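Local coordinates for protein demethylmenaquinone Methyltransferase (Thermus thermophilus, PDB 1J3L) that belongs to the RraA-like family, adopts the fold of that family and assembles from three chains, at residues A[35-40]-A[137-142]; A[58-63]-A[84-89]; A[80-85]-A[104-109]; A[90-95]-A[109-114]. One frame throughout, in Å; residues are numbered along the deposited sequence.

Contact 1. Residues A[35-40]-A[137-142]; sequences VRTLRV and VLPGSF
Val35 and the turn at Leu138 to Ser141 are joined first through their backbones. Val35 N donates to Ser141 O over 2.7 Å in a nearly straight bond (171° at the hydrogen), and Gly140 N returns a bond of 3.0 Å to Val35 O. Val35, in the middle of strand 31-39, is therefore gripped through both its N-H and its carbonyl. The gripping loop is a type II beta turn with Pro139 and Gly140 at its corner, and the positive phi of Gly140 is the conformation expected at that position. Leu138 O is held twice within the turn: by Ser141 N, and by Ser141 OG, which sits in the carbonyl plane on a lone pair at 2.7 Å. With chi1 at 52°, the serine hydroxyl folds back over its own main chain to get there.

Van der Waals contacts flank these bonds. Val35 points at the turn; its CG1 meets CG1 of Val137 at 3.9 Å, the two side chains crossing at about a right angle, while its CG2 lies 3.5 Å from Ser141 OG. Further along, Thr37 OG1 comes within 3.3 Å of Pro139 CG, but its hydrogen bond goes to Val128 O.

Strand 31-39 carries helix 45-51 against Leu38 and pairs with strand 58-63, whose Phe61 packs on Val137; Leu130 of strand 130-132 covers both Thr37 and Val137.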
loop_
_atom_site.group_PDB
_atom_site.type_symbol
_atom_site.label_atom_id
_atom_site.label_comp_id
_atom_site.label_asym_id
_atom_site.label_seq_id
_atom_site.Cartn_x
_atom_site.Cartn_y
_atom_site.Cartn_z
ATOM N N VAL A 35 18.734 18.353 -0.519
ATOM C CA VAL A 35 18.987 16.947 -0.240
ATOM C C VAL A 35 20.345 16.632 0.376
ATOM O O VAL A 35 21.377 17.186 -0.002
ATOM C CB VAL A 35 18.841 16.082 -1.535
ATOM C CG1 VAL A 35 19.245 14.652 -1.261
ATOM C CG2 VAL A 35 17.411 16.129 -2.043
ATOM N N ARG A 36 20.308 15.715 1.332
ATOM C CA ARG A 36 21.478 15.221 2.037
ATOM C C ARG A 36 21.262 13.708 1.939
ATOM O O ARG A 36 20.182 13.220 2.258
ATOM C CB ARG A 36 21.429 15.663 3.497
ATOM C CG ARG A 36 22.756 15.614 4.197
ATOM C CD ARG A 36 23.559 16.882 3.969
ATOM N NE ARG A 36 24.921 16.717 4.464
ATOM C CZ ARG A 36 25.238 16.460 5.729
ATOM N NH1 ARG A 36 24.290 16.341 6.647
ATOM N NH2 ARG A 36 26.509 16.312 6.073
ATOM N N THR A 37 22.265 12.963 1.498
ATOM C CA THR A 37 22.094 11.524 1.347
ATOM C C THR A 37 22.860 10.684 2.348
ATOM O O THR A 37 23.764 11.161 3.041
ATOM C CB THR A 37 22.511 11.049 -0.054
ATOM O OG1 THR A 37 23.931 11.204 -0.212
ATOM C CG2 THR A 37 21.790 11.861 -1.120
ATOM N N LEU A 38 22.493 9.410 2.391
ATOM C CA LEU A 38 23.110 8.459 3.290
ATOM C C LEU A 38 22.762 7.049 2.830
ATOM O O LEU A 38 21.622 6.766 2.453
ATOM C CB LEU A 38 22.591 8.708 4.702
ATOM C CG LEU A 38 23.125 7.901 5.871
ATOM C CD1 LEU A 38 24.637 8.019 5.936
ATOM C CD2 LEU A 38 22.484 8.421 7.151
ATOM N N ARG A 39 23.758 6.176 2.836
ATOM C CA ARG A 39 23.548 4.795 2.441
ATOM C C ARG A 39 23.964 3.914 3.601
ATOM O O ARG A 39 25.078 4.026 4.110
ATOM C CB ARG A 39 24.374 4.444 1.205
ATOM C CG ARG A 39 24.246 2.984 0.801
ATOM C CD ARG A 39 25.050 2.662 -0.445
ATOM N NE ARG A 39 24.568 3.399 -1.609
ATOM C CZ ARG A 39 25.289 4.290 -2.283
ATOM N NH1 ARG A 39 26.537 4.556 -1.911
ATOM N NH2 ARG A 39 24.762 4.917 -3.329
ATOM N N VAL A 40 23.050 3.057 4.034
ATOM C CA VAL A 40 23.320 2.144 5.129
ATOM C C VAL A 40 22.478 0.905 4.916
ATOM O O VAL A 40 21.662 0.831 3.992
ATOM C CB VAL A 40 22.941 2.735 6.509
ATOM C CG1 VAL A 40 23.756 3.965 6.787
ATOM C CG2 VAL A 40 21.436 3.053 6.560
ATOM N N VAL A 137 19.561 9.875 -6.759
ATOM C CA VAL A 137 19.358 10.948 -5.795
ATOM C C VAL A 137 20.724 11.514 -5.463
ATOM O O VAL A 137 21.617 10.796 -5.024
ATOM C CB VAL A 137 18.659 10.445 -4.531
ATOM C CG1 VAL A 137 18.517 11.588 -3.537
ATOM C CG2 VAL A 137 17.275 9.899 -4.900
ATOM N N LEU A 138 20.887 12.808 -5.690
ATOM C CA LEU A 138 22.178 13.437 -5.474
ATOM C C LEU A 138 22.266 14.403 -4.312
ATOM O O LEU A 138 21.353 15.193 -4.058
ATOM C CB LEU A 138 22.615 14.176 -6.746
ATOM C CG LEU A 138 22.848 13.392 -8.040
ATOM C CD1 LEU A 138 23.066 14.379 -9.170
ATOM C CD2 LEU A 138 24.048 12.469 -7.904
ATOM N N PRO A 139 23.384 14.347 -3.582
ATOM C CA PRO A 139 23.572 15.248 -2.454
ATOM C C PRO A 139 23.618 16.626 -3.110
ATOM O O PRO A 139 24.335 16.811 -4.101
ATOM C CB PRO A 139 24.940 14.846 -1.912
ATOM C CG PRO A 139 25.102 13.423 -2.364
ATOM C CD PRO A 139 24.548 13.462 -3.750
ATOM N N GLY A 140 22.843 17.576 -2.597
ATOM C CA GLY A 140 22.871 18.907 -3.169
ATOM C C GLY A 140 21.736 19.255 -4.101
ATOM O O GLY A 140 21.625 20.402 -4.543
ATOM N N SER A 141 20.899 18.281 -4.424
ATOM C CA SER A 141 19.763 18.549 -5.298
ATOM C C SER A 141 18.644 19.034 -4.395
ATOM O O SER A 141 18.761 18.954 -3.176
ATOM C CB SER A 141 19.338 17.277 -6.036
ATOM O OG SER A 141 19.139 16.211 -5.124
ATOM N N PHE A 142 17.571 19.549 -4.984
ATOM C CA PHE A 142 16.436 20.037 -4.208
ATOM C C PHE A 142 15.330 18.990 -4.270
ATOM O O PHE A 142 14.991 18.495 -5.345
ATOM C CB PHE A 142 15.918 21.362 -4.779
ATOM C CG PHE A 142 14.875 22.034 -3.921
ATOM C CD1 PHE A 142 15.202 22.543 -2.670
ATOM C CD2 PHE A 142 13.565 22.157 -4.368
ATOM C CE1 PHE A 142 14.233 23.170 -1.876
ATOM C CE2 PHE A 142 12.593 22.776 -3.587
ATOM C CZ PHE A 142 12.929 23.284 -2.335
#

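Contact 2. Residues A[58-63]-A[84-89]; sequences QVLFVD and KGWAGV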
loop_
_atom_site.group_PDB
_atom_site.type_symbol
_atom_site.label_atom_id
_atom_site.label_comp_id
_atom_site.label_asym_id
_atom_site.label_seq_id
_atom_site.Cartn_x
_atom_site.Cartn_y
_atom_site.Cartn_z
ATOM N N GLN A 58 16.794 21.452 4.888
ATOM C CA GLN A 58 17.326 20.257 4.241
ATOM C C GLN A 58 16.455 19.019 4.387
ATOM O O GLN A 58 15.624 18.921 5.282
ATOM C CB GLN A 58 18.727 19.948 4.782
ATOM C CG GLN A 58 19.720 21.091 4.596
ATOM C CD GLN A 58 20.956 20.938 5.459
ATOM O OE1 GLN A 58 21.799 20.084 5.209
ATOM N NE2 GLN A 58 21.061 21.764 6.492
ATOM N N VAL A 59 16.663 18.073 3.483
ATOM C CA VAL A 59 15.941 16.820 3.501
ATOM C C VAL A 59 16.953 15.680 3.476
ATOM O O VAL A 59 17.804 15.622 2.590
ATOM C CB VAL A 59 15.031 16.690 2.271
ATOM C CG1 VAL A 59 14.456 15.285 2.193
ATOM C CG2 VAL A 59 13.913 17.696 2.357
ATOM N N LEU A 60 16.870 14.779 4.447
ATOM C CA LEU A 60 17.788 13.655 4.472
ATOM C C LEU A 60 17.120 12.467 3.784
ATOM O O LEU A 60 16.008 12.071 4.127
ATOM C CB LEU A 60 18.170 13.291 5.909
ATOM C CG LEU A 60 19.211 12.171 6.040
ATOM C CD1 LEU A 60 20.563 12.694 5.569
ATOM C CD2 LEU A 60 19.295 11.672 7.490
ATOM N N PHE A 61 17.803 11.927 2.788
ATOM C CA PHE A 61 17.308 10.785 2.041
ATOM C C PHE A 61 18.166 9.602 2.478
ATOM O O PHE A 61 19.364 9.559 2.199
ATOM C CB PHE A 61 17.462 11.032 0.535
ATOM C CG PHE A 61 16.539 10.207 -0.315
ATOM C CD1 PHE A 61 16.566 8.825 -0.255
ATOM C CD2 PHE A 61 15.658 10.815 -1.187
ATOM C CE1 PHE A 61 15.717 8.061 -1.052
ATOM C CE2 PHE A 61 14.808 10.056 -1.990
ATOM C CZ PHE A 61 14.843 8.681 -1.922
ATOM N N VAL A 62 17.556 8.659 3.183
ATOM C CA VAL A 62 18.276 7.488 3.668
ATOM C C VAL A 62 17.992 6.265 2.825
ATOM O O VAL A 62 16.853 5.795 2.751
ATOM C CB VAL A 62 17.897 7.148 5.119
ATOM C CG1 VAL A 62 18.749 6.006 5.618
ATOM C CG2 VAL A 62 18.058 8.368 5.993
ATOM N N ASP A 63 19.031 5.762 2.176
ATOM C CA ASP A 63 18.893 4.567 1.357
ATOM C C ASP A 63 19.209 3.369 2.254
ATOM O O ASP A 63 20.366 3.157 2.618
ATOM C CB ASP A 63 19.873 4.603 0.189
ATOM C CG ASP A 63 19.695 3.436 -0.739
ATOM O OD1 ASP A 63 19.359 2.338 -0.248
ATOM O OD2 ASP A 63 19.894 3.612 -1.955
ATOM N N LYS A 84 16.729 19.842 15.297
ATOM C CA LYS A 84 17.863 20.322 14.520
ATOM C C LYS A 84 17.439 21.069 13.252
ATOM O O LYS A 84 18.282 21.487 12.457
ATOM C CB LYS A 84 18.785 19.155 14.164
ATOM C CG LYS A 84 19.738 18.762 15.285
ATOM C CD LYS A 84 20.704 19.897 15.569
ATOM C CE LYS A 84 21.636 19.580 16.711
ATOM N NZ LYS A 84 22.614 20.679 16.872
ATOM N N GLY A 85 16.129 21.213 13.062
ATOM C CA GLY A 85 15.608 21.953 11.921
ATOM C C GLY A 85 15.366 21.239 10.604
ATOM O O GLY A 85 14.959 21.862 9.623
ATOM N N TRP A 86 15.619 19.941 10.559
ATOM C CA TRP A 86 15.402 19.209 9.327
ATOM C C TRP A 86 13.981 19.421 8.823
ATOM O O TRP A 86 13.026 19.451 9.604
ATOM C CB TRP A 86 15.676 17.713 9.543
ATOM C CG TRP A 86 17.105 17.446 9.797
ATOM C CD1 TRP A 86 17.768 17.601 10.975
ATOM C CD2 TRP A 86 18.097 17.120 8.817
ATOM N NE1 TRP A 86 19.113 17.400 10.793
ATOM C CE2 TRP A 86 19.341 17.098 9.481
ATOM C CE3 TRP A 86 18.049 16.838 7.446
ATOM C CZ2 TRP A 86 20.536 16.823 8.815
ATOM C CZ3 TRP A 86 19.236 16.564 6.785
ATOM C CH2 TRP A 86 20.468 16.554 7.477
ATOM N N ALA A 87 13.845 19.580 7.513
ATOM C CA ALA A 87 12.532 19.771 6.906
ATOM C C ALA A 87 11.853 18.416 6.747
ATOM O O ALA A 87 10.626 18.312 6.799
ATOM C CB ALA A 87 12.670 20.444 5.550
ATOM N N GLY A 88 12.659 17.377 6.564
ATOM C CA GLY A 88 12.112 16.045 6.401
ATOM C C GLY A 88 13.150 14.956 6.202
ATOM O O GLY A 88 14.328 15.221 5.965
ATOM N N VAL A 89 12.686 13.717 6.293
ATOM C CA VAL A 89 13.524 12.538 6.123
ATOM C C VAL A 89 12.789 11.565 5.204
ATOM O O VAL A 89 11.589 11.318 5.374
ATOM C CB VAL A 89 13.767 11.813 7.471
ATOM C CG1 VAL A 89 14.881 10.768 7.314
ATOM C CG2 VAL A 89 14.096 12.830 8.556
#
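Gln58 meets the incoming segment with its carbonyl and its CB. Gln58 O takes a hydrogen bond of 2.9 Å from Ala87 N, and the methyl of Ala87 rests 3.3 Å from the same oxygen. Gln58 CB lies near the six-membered end of the Trp86 indole, while its amide turns away: NE2 donates to the carbonyls of Glu54 and Ala56.

Val59 pairs in parallel with Gly88. Val59 CA lies 3.4 Å from Gly88 O in a CA-H...O contact, and its side chain falls on the sheet face opposite to Leu60 and Val89. This pairing joins the two strands of a beta-alpha-beta unit, in which strand 58-63 is followed by helix 75-83 and then by strand 88-92; the chain returns from the helix through Gly85, the Schellman glycine at its C-terminal end.

At Leu60 the backbone N donates to Gly88 O over 3.0 Å, and Val89 CA approaches Leu60 O to 3.2 Å in another CA-H...O contact. Leu60 CB packs obliquely on the indole of Trp86, 3.6 Å from CZ3. The Trp86 ring gets there because CG stands opposite the carbonyl carbon (chi1 -68°), sending the benzo end toward the strand, while NE1 makes weak hydrogen bonds to Leu51 O and Glu53 O.

Val62 lies side by side with Val89, both pointing the same way, with CG2 of Val62 4.2 Å from CG1 of Val89.

Contact 3. Residues A[80-85]-A[104-109]; sequences RAWEKG and VPIGLL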
loop_
_atom_site.group_PDB
_atom_site.type_symbol
_atom_site.label_atom_id
_atom_site.label_comp_id
_atom_site.label_asym_id
_atom_site.label_seq_id
_atom_site.Cartn_x
_atom_site.Cartn_y
_atom_site.Cartn_z
ATOM N N ARG A 80 14.697 14.390 17.234
ATOM C CA ARG A 80 16.001 15.026 17.132
ATOM C C ARG A 80 16.107 15.798 15.808
ATOM O O ARG A 80 16.503 16.964 15.792
ATOM C CB ARG A 80 17.122 13.984 17.245
ATOM C CG ARG A 80 18.447 14.584 17.660
ATOM C CD ARG A 80 18.318 15.397 18.949
ATOM N NE ARG A 80 19.466 16.285 19.094
ATOM C CZ ARG A 80 19.423 17.479 19.673
ATOM N NH1 ARG A 80 18.287 17.941 20.174
ATOM N NH2 ARG A 80 20.515 18.227 19.721
ATOM N N ALA A 81 15.723 15.147 14.709
ATOM C CA ALA A 81 15.766 15.758 13.381
ATOM C C ALA A 81 14.999 17.063 13.376
ATOM O O ALA A 81 15.433 18.058 12.779
ATOM C CB ALA A 81 15.179 14.805 12.338
ATOM N N TRP A 82 13.858 17.055 14.054
ATOM C CA TRP A 82 13.024 18.240 14.144
ATOM C C TRP A 82 13.687 19.350 14.951
ATOM O O TRP A 82 13.657 20.513 14.545
ATOM C CB TRP A 82 11.680 17.892 14.770
ATOM C CG TRP A 82 10.805 19.074 14.993
ATOM C CD1 TRP A 82 10.355 19.948 14.049
ATOM C CD2 TRP A 82 10.235 19.494 16.237
ATOM N NE1 TRP A 82 9.536 20.883 14.624
ATOM C CE2 TRP A 82 9.442 20.629 15.964
ATOM C CE3 TRP A 82 10.313 19.017 17.553
ATOM C CZ2 TRP A 82 8.730 21.299 16.959
ATOM C CZ3 TRP A 82 9.602 19.685 18.548
ATOM C CH2 TRP A 82 8.818 20.814 18.242
ATOM N N GLU A 83 14.272 19.000 16.099
ATOM C CA GLU A 83 14.943 19.989 16.948
ATOM C C GLU A 83 16.124 20.609 16.195
ATOM O O GLU A 83 16.480 21.754 16.428
ATOM C CB GLU A 83 15.451 19.349 18.256
ATOM C CG GLU A 83 14.370 18.651 19.090
ATOM C CD GLU A 83 14.907 17.986 20.358
ATOM O OE1 GLU A 83 15.933 17.274 20.290
ATOM O OE2 GLU A 83 14.284 18.161 21.429
ATOM N N LYS A 84 16.729 19.842 15.297
ATOM C CA LYS A 84 17.863 20.322 14.520
ATOM C C LYS A 84 17.439 21.069 13.252
ATOM O O LYS A 84 18.282 21.487 12.457
ATOM C CB LYS A 84 18.785 19.155 14.164
ATOM C CG LYS A 84 19.738 18.762 15.285
ATOM C CD LYS A 84 20.704 19.897 15.569
ATOM C CE LYS A 84 21.636 19.580 16.711
ATOM N NZ LYS A 84 22.614 20.679 16.872
ATOM N N GLY A 85 16.129 21.213 13.062
ATOM C CA GLY A 85 15.608 21.953 11.921
ATOM C C GLY A 85 15.366 21.239 10.604
ATOM O O GLY A 85 14.959 21.862 9.623
ATOM N N VAL A 104 5.435 14.440 15.228
ATOM C CA VAL A 104 6.569 15.337 14.996
ATOM C C VAL A 104 6.282 16.141 13.732
ATOM O O VAL A 104 6.015 15.570 12.673
ATOM C CB VAL A 104 7.885 14.543 14.820
ATOM C CG1 VAL A 104 9.070 15.502 14.707
ATOM C CG2 VAL A 104 8.073 13.586 15.991
ATOM N N PRO A 105 6.333 17.480 13.826
ATOM C CA PRO A 105 6.058 18.336 12.664
ATOM C C PRO A 105 7.150 18.433 11.613
ATOM O O PRO A 105 7.689 19.505 11.363
ATOM C CB PRO A 105 5.718 19.689 13.300
ATOM C CG PRO A 105 6.579 19.705 14.531
ATOM C CD PRO A 105 6.485 18.279 15.059
ATOM N N ILE A 106 7.468 17.291 11.012
ATOM C CA ILE A 106 8.451 17.190 9.942
ATOM C C ILE A 106 7.920 16.132 8.989
ATOM O O ILE A 106 7.033 15.355 9.346
ATOM C CB ILE A 106 9.845 16.708 10.425
ATOM C CG1 ILE A 106 9.734 15.309 11.037
ATOM C CG2 ILE A 106 10.436 17.709 11.394
ATOM C CD1 ILE A 106 11.068 14.700 11.392
ATOM N N GLY A 107 8.453 16.118 7.777
ATOM C CA GLY A 107 8.036 15.123 6.814
ATOM C C GLY A 107 8.788 13.842 7.096
ATOM O O GLY A 107 9.978 13.886 7.412
ATOM N N LEU A 108 8.098 12.708 7.017
ATOM C CA LEU A 108 8.726 11.408 7.247
ATOM C C LEU A 108 8.120 10.294 6.382
ATOM O O LEU A 108 7.030 9.789 6.665
ATOM C CB LEU A 108 8.630 11.021 8.728
ATOM C CG LEU A 108 9.389 11.908 9.716
ATOM C CD1 LEU A 108 9.144 11.409 11.133
ATOM C CD2 LEU A 108 10.877 11.891 9.389
ATOM N N LEU A 109 8.842 9.917 5.331
ATOM C CA LEU A 109 8.392 8.867 4.427
ATOM C C LEU A 109 9.237 7.616 4.604
ATOM O O LEU A 109 10.440 7.687 4.872
ATOM C CB LEU A 109 8.493 9.319 2.966
ATOM C CG LEU A 109 7.856 10.656 2.599
ATOM C CD1 LEU A 109 7.988 10.918 1.080
ATOM C CD2 LEU A 109 6.400 10.630 3.029
#
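Trp82 and Pro105 make the aromatic part of the contact. The proline ring sits over one face of the indole: CG of Pro105 is 3.0 Å above the ring plane, offset toward the rim, and approaches NE1 of Trp82 to 3.2 Å. Pro105 CD forms a CH-pi contact with the five-membered ring of Trp82, 4.0 Å from its centroid and 14° off the normal. Trp82 can lie along the loop because its CG is swung opposite the backbone N (chi1 176°).

The touching residues lie on the last turn of helix 75-83 and in the loop that leads into strand 107-110. At the helix end Gly85, with positive phi, closes a Schellman motif; in the loop Pro105 is the centre of an inverse gamma turn, with Ile106 N bonded to Val104 O at 2.8 Å. This bend brings three successive side chains against the tryptophan.

The remaining contacts are aliphatic. Val104 CG1 touches Trp82 CB at 3.5 Å, and Ile106 CG2 reaches Trp82 CD1 at the same distance; neither lies squarely over the ring. The other branch of Ile106 runs toward the helix, where CD1 meets the methyl of Ala81 at 4.2 Å.

Contact 4. Residues A[90-95]-A[109-114]; sequences VVHGAV and LALAAT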
loop_
_atom_site.group_PDB
_atom_site.type_symbol
_atom_site.label_atom_id
_atom_site.label_comp_id
_atom_site.label_asym_id
_atom_site.label_seq_id
_atom_site.Cartn_x
_atom_site.Cartn_y
_atom_site.Cartn_z
ATOM N N VAL A 90 13.496 11.041 4.212
ATOM C CA VAL A 90 12.906 10.062 3.305
ATOM C C VAL A 90 13.687 8.774 3.485
ATOM O O VAL A 90 14.896 8.742 3.281
ATOM C CB VAL A 90 12.997 10.492 1.847
ATOM C CG1 VAL A 90 12.621 9.333 0.954
ATOM C CG2 VAL A 90 12.066 11.664 1.599
ATOM N N VAL A 91 13.000 7.712 3.875
ATOM C CA VAL A 91 13.674 6.448 4.104
ATOM C C VAL A 91 13.322 5.355 3.107
ATOM O O VAL A 91 12.171 4.913 3.033
ATOM C CB VAL A 91 13.381 5.913 5.536
ATOM C CG1 VAL A 91 14.134 4.616 5.788
ATOM C CG2 VAL A 91 13.770 6.953 6.570
ATOM N N HIS A 92 14.311 4.938 2.322
ATOM C CA HIS A 92 14.093 3.838 1.398
ATOM C C HIS A 92 14.391 2.661 2.306
ATOM O O HIS A 92 15.495 2.113 2.291
ATOM C CB HIS A 92 15.088 3.845 0.240
ATOM C CG HIS A 92 14.824 2.768 -0.764
ATOM N ND1 HIS A 92 15.828 1.997 -1.319
ATOM C CD2 HIS A 92 13.671 2.339 -1.330
ATOM C CE1 HIS A 92 15.303 1.148 -2.179
ATOM N NE2 HIS A 92 13.992 1.334 -2.207
ATOM N N GLY A 93 13.400 2.312 3.120
ATOM C CA GLY A 93 13.539 1.245 4.092
ATOM C C GLY A 93 12.467 1.426 5.150
ATOM O O GLY A 93 11.417 2.023 4.863
ATOM N N ALA A 94 12.723 0.957 6.372
ATOM C CA ALA A 94 11.715 1.054 7.415
ATOM C C ALA A 94 12.040 1.956 8.597
ATOM O O ALA A 94 13.194 2.334 8.814
ATOM C CB ALA A 94 11.360 -0.349 7.914
ATOM N N VAL A 95 10.986 2.287 9.344
ATOM C CA VAL A 95 11.051 3.133 10.534
ATOM C C VAL A 95 10.216 2.454 11.636
ATOM O O VAL A 95 9.666 1.378 11.400
ATOM C CB VAL A 95 10.457 4.553 10.243
ATOM C CG1 VAL A 95 11.202 5.215 9.076
ATOM C CG2 VAL A 95 8.965 4.456 9.937
ATOM N N LEU A 109 8.842 9.917 5.331
ATOM C CA LEU A 109 8.392 8.867 4.427
ATOM C C LEU A 109 9.237 7.616 4.604
ATOM O O LEU A 109 10.440 7.687 4.872
ATOM C CB LEU A 109 8.493 9.319 2.966
ATOM C CG LEU A 109 7.856 10.656 2.599
ATOM C CD1 LEU A 109 7.988 10.918 1.080
ATOM C CD2 LEU A 109 6.400 10.630 3.029
ATOM N N ALA A 110 8.596 6.466 4.466
ATOM C CA ALA A 110 9.286 5.198 4.585
ATOM C C ALA A 110 8.441 4.174 3.850
ATOM O O ALA A 110 7.283 4.438 3.533
ATOM C CB ALA A 110 9.438 4.817 6.046
ATOM N N LEU A 111 9.021 3.015 3.566
ATOM C CA LEU A 111 8.299 1.963 2.867
ATOM C C LEU A 111 7.381 1.242 3.841
ATOM O O LEU A 111 6.331 0.732 3.461
ATOM C CB LEU A 111 9.287 0.975 2.231
ATOM C CG LEU A 111 10.172 1.559 1.122
ATOM C CD1 LEU A 111 11.200 0.532 0.677
ATOM C CD2 LEU A 111 9.301 2.012 -0.050
ATOM N N ALA A 112 7.780 1.222 5.110
ATOM C CA ALA A 112 6.991 0.550 6.125
ATOM C C ALA A 112 7.565 0.714 7.513
ATOM O O ALA A 112 8.706 1.149 7.691
ATOM C CB ALA A 112 6.890 -0.938 5.797
ATOM N N ALA A 113 6.744 0.381 8.501
ATOM C CA ALA A 113 7.184 0.410 9.887
ATOM C C ALA A 113 7.566 -1.042 10.229
ATOM O O ALA A 113 7.049 -1.987 9.633
ATOM C CB ALA A 113 6.049 0.906 10.804
ATOM N N THR A 114 8.473 -1.214 11.177
ATOM C CA THR A 114 8.912 -2.540 11.597
ATOM C C THR A 114 9.326 -2.392 13.064
ATOM O O THR A 114 9.790 -1.322 13.478
ATOM C CB THR A 114 10.102 -3.034 10.733
ATOM O OG1 THR A 114 10.114 -4.465 10.701
ATOM C CG2 THR A 114 11.431 -2.537 11.301
#
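Val90 and Leu109 lie side by side and point the same way, with CG2 of the valine 4.2 Å from CD1 of the leucine. They sit on neighbouring parallel strands, 88-92 and 107-110, of the mixed sheet; beyond an interruption near Gly93 and Leu111 the two segments pair again, in parallel but only weakly, around Val95 and Ala113.

Several side chains gather around that interruption. Ala110 presents its methyl to two valines: Val91 CB stands 4.1 Å from Ala110 CB, and Val95 CG1 comes closer, to 3.5 Å. Val95 has chi1 near -57°, which sets CG1 opposite its carbonyl carbon and directs it back toward Ala110. His92 is the centre of an inverse gamma turn; its CB leads away from the other strand, but the imidazole swings back and crosses Leu111 obliquely, CD2 lying 3.7 Å from Leu111 CD1. The backbone stays tied across the break, with Leu111 N donating to Gly93 O at 2.9 Å.

Thr114 lays CG2 against the methyl of Ala94, while its hydroxyl bonds to Leu68 O. Ala113 and Thr114 also meet a neighbouring subunit, packing on its Glu147 and Pro19 respectively. Val95 is held at both backbone ends: its N donates to Ala112 O over 3.0 Å, and its O accepts from Thr114 N at 2.9 Å, with 147° at the hydrogen.

How the contacts relate
Contacts 1, 2 and 4 step across one sheet in the strand order 31-39, 58-63, 88-92, 107-110. Contacts 1 and 2 have centres about 9 Å apart and are probably joined by hydrogen bonds from Phe61 N to Arg36 O and from Asp63 N to Leu38 O, 2.8 Å each. Contact 2 meets contact 4 where Val62 N reaches Val90 O at 2.7 Å. Contact 3, its centre about 7 Å from that of contact 2, shares Lys84 and Gly85 with it, and shares Leu109 with contact 4. The modelled magnesium ion is about 11 Å from the Phe142 side chain of contact 1. Contact 4 alone touches another subunit.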